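Local coordinates for Aac(6')-Ih protein (Acinetobacter baumannii, PDB 4E8O), which probably transfers an acetyl group from acetyl coenzyme A to the 6'-amino group of aminoglycoside antibiotics, a modification that confers resistance, at residues Leu79-Arg84 against Gln119-Trp124. Numbering follows the deposited sequence.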
loop_
_atom_site.group_PDB
_atom_site.type_symbol
_atom_site.label_atom_id
_atom_site.label_comp_id
_atom_site.label_asym_id
_atom_site.label_seq_id
_atom_site.Cartn_x
_atom_site.Cartn_y
_atom_site.Cartn_z
ATOM N N LEU B 79 -2.407 9.676 17.550
ATOM C CA LEU B 79 -1.889 8.648 16.657
ATOM C C LEU B 79 -3.061 7.897 16.039
ATOM O O LEU B 79 -4.088 7.681 16.694
ATOM C CB LEU B 79 -0.994 7.668 17.425
ATOM C CG LEU B 79 -0.428 6.465 16.659
ATOM C CD1 LEU B 79 0.917 6.059 17.225
ATOM C CD2 LEU B 79 -1.378 5.282 16.710
ATOM N N GLU B 80 -2.908 7.494 14.784
ATOM C CA GLU B 80 -3.874 6.613 14.151
ATOM C C GLU B 80 -3.120 5.452 13.521
ATOM O O GLU B 80 -2.065 5.642 12.921
ATOM C CB GLU B 80 -4.705 7.376 13.104
ATOM C CG GLU B 80 -5.453 8.575 13.687
ATOM C CD GLU B 80 -6.339 9.292 12.683
ATOM O OE1 GLU B 80 -6.700 8.694 11.641
ATOM O OE2 GLU B 80 -6.687 10.466 12.942
ATOM N N ALA B 81 -3.649 4.243 13.659
ATOM C CA ALA B 81 -2.992 3.084 13.073
ATOM C C ALA B 81 -4.040 2.119 12.571
ATOM O O ALA B 81 -5.211 2.216 12.948
ATOM C CB ALA B 81 -2.076 2.405 14.087
ATOM N N SER B 82 -3.623 1.189 11.718
ATOM C CA SER B 82 -4.538 0.188 11.192
ATOM C C SER B 82 -3.856 -1.164 11.108
ATOM O O SER B 82 -2.626 -1.260 11.189
ATOM C CB SER B 82 -5.022 0.587 9.802
ATOM O OG SER B 82 -3.936 0.712 8.900
ATOM N N ILE B 83 -4.663 -2.212 10.962
ATOM C CA ILE B 83 -4.151 -3.528 10.620
ATOM C C ILE B 83 -4.403 -3.722 9.128
ATOM O O ILE B 83 -5.531 -3.543 8.664
ATOM C CB ILE B 83 -4.864 -4.647 11.401
ATOM C CG1 ILE B 83 -4.815 -4.382 12.912
ATOM C CG2 ILE B 83 -4.248 -5.996 11.058
ATOM C CD1 ILE B 83 -3.409 -4.348 13.503
ATOM N N ARG B 84 -3.359 -4.074 8.379
ATOM C CA ARG B 84 -3.463 -4.219 6.924
ATOM C C ARG B 84 -3.341 -5.678 6.527
ATOM O O ARG B 84 -2.430 -6.369 6.988
ATOM C CB ARG B 84 -2.353 -3.432 6.224
ATOM C CG ARG B 84 -2.339 -1.944 6.509
ATOM C CD ARG B 84 -3.614 -1.275 6.038
ATOM N NE ARG B 84 -3.475 0.180 5.986
ATOM C CZ ARG B 84 -3.013 0.846 4.930
ATOM N NH1 ARG B 84 -2.644 0.189 3.833
ATOM N NH2 ARG B 84 -2.925 2.168 4.967
ATOM N N GLN B 119 4.342 2.473 21.223
ATOM C CA GLN B 119 4.339 1.273 22.058
ATOM C C GLN B 119 2.935 0.732 22.306
ATOM O O GLN B 119 2.758 -0.472 22.482
ATOM C CB GLN B 119 5.040 1.542 23.397
ATOM C CG GLN B 119 6.551 1.676 23.288
ATOM C CD GLN B 119 7.236 1.807 24.635
ATOM O OE1 GLN B 119 8.288 2.439 24.747
ATOM N NE2 GLN B 119 6.653 1.195 25.665
ATOM N N GLN B 120 1.942 1.617 22.326
ATOM C CA GLN B 120 0.559 1.195 22.524
ATOM C C GLN B 120 0.014 0.479 21.292
ATOM O O GLN B 120 -0.807 -0.428 21.414
ATOM C CB GLN B 120 -0.332 2.386 22.888
ATOM C CG GLN B 120 -0.083 2.935 24.292
ATOM C CD GLN B 120 -0.371 1.918 25.385
ATOM O OE1 GLN B 120 -1.411 1.255 25.378
ATOM N NE2 GLN B 120 0.557 1.785 26.327
ATOM N N VAL B 121 0.474 0.881 20.110
ATOM C CA VAL B 121 0.075 0.211 18.872
ATOM C C VAL B 121 0.598 -1.224 18.833
ATOM O O VAL B 121 -0.118 -2.140 18.421
ATOM C CB VAL B 121 0.595 0.955 17.633
ATOM C CG1 VAL B 121 0.064 0.313 16.358
ATOM C CG2 VAL B 121 0.187 2.411 17.690
ATOM N N GLU B 122 1.845 -1.410 19.262
ATOM C CA GLU B 122 2.498 -2.720 19.230
ATOM C C GLU B 122 1.804 -3.727 20.136
ATOM O O GLU B 122 1.614 -4.881 19.755
ATOM C CB GLU B 122 3.981 -2.595 19.611
ATOM C CG GLU B 122 4.797 -1.752 18.636
ATOM C CD GLU B 122 6.285 -1.758 18.942
ATOM O OE1 GLU B 122 6.741 -2.630 19.718
ATOM O OE2 GLU B 122 7.002 -0.894 18.395
ATOM N N ILE B 123 1.441 -3.284 21.339
ATOM C CA ILE B 123 0.657 -4.102 22.259
ATOM C C ILE B 123 -0.644 -4.500 21.572
ATOM O O ILE B 123 -1.047 -5.662 21.604
ATOM C CB ILE B 123 0.333 -3.331 23.554
ATOM C CG1 ILE B 123 1.625 -2.909 24.258
ATOM C CG2 ILE B 123 -0.540 -4.169 24.478
ATOM C CD1 ILE B 123 1.410 -2.054 25.496
ATOM N N TRP B 124 -1.277 -3.520 20.934
ATOM C CA TRP B 124 -2.514 -3.734 20.191
ATOM C C TRP B 124 -2.305 -4.613 18.957
ATOM O O TRP B 124 -3.090 -5.522 18.697
ATOM C CB TRP B 124 -3.109 -2.381 19.788
ATOM C CG TRP B 124 -4.293 -2.476 18.860
ATOM C CD1 TRP B 124 -5.539 -2.947 19.162
ATOM C CD2 TRP B 124 -4.342 -2.067 17.487
ATOM N NE1 TRP B 124 -6.354 -2.865 18.060
ATOM C CE2 TRP B 124 -5.643 -2.328 17.018
ATOM C CE3 TRP B 124 -3.409 -1.510 16.609
ATOM C CZ2 TRP B 124 -6.034 -2.049 15.705
ATOM C CZ3 TRP B 124 -3.796 -1.232 15.312
ATOM C CH2 TRP B 124 -5.099 -1.498 14.871
#
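W124 reaches from the helix to the strand with the benzo end of its indole and meets I83 there. The CD1 methyl of I83 sits over one face of the six-membered ring, 3.9 Å from its centroid and 28° off the normal, a CH-pi contact, while CG1 closes on CH2 of W124 at 3.5 Å. With CG set anti to the backbone N (chi1 172°), the indole leaves the helix toward the strand, and its leading edge arrives near the backbone carbonyl carbon of S82.

The rest is aliphatic. V121 straddles two strand residues: its CG1 lies 3.8 Å from CB of A81, and its CG2 presses against CD2 of L79 at 3.4 Å, tighter than usual for two methyls. CG1 of V121 also lies in the plane of the W124 ring, at its edge, and both side chains come up against CB of A81, the indole through CZ3.

Polar groups keep to the other face of the strand. There NE of R84 donates to OG of S82 (3.0 Å), nearly in the guanidinium plane, and OE2 of E100 on the adjacent strand forms a salt bridge with NH2 of R84 and a hydrogen bond with OG of S82.

The axes of the two segments run roughly parallel, 23° apart and 9.9 Å at closest approach. With V121 also on F133 and W124 on L64, helix 113-127 covers one face of the mixed sheet through apolar side chains, the alpha/beta layering characteristic of the GNAT acetyltransferase fold.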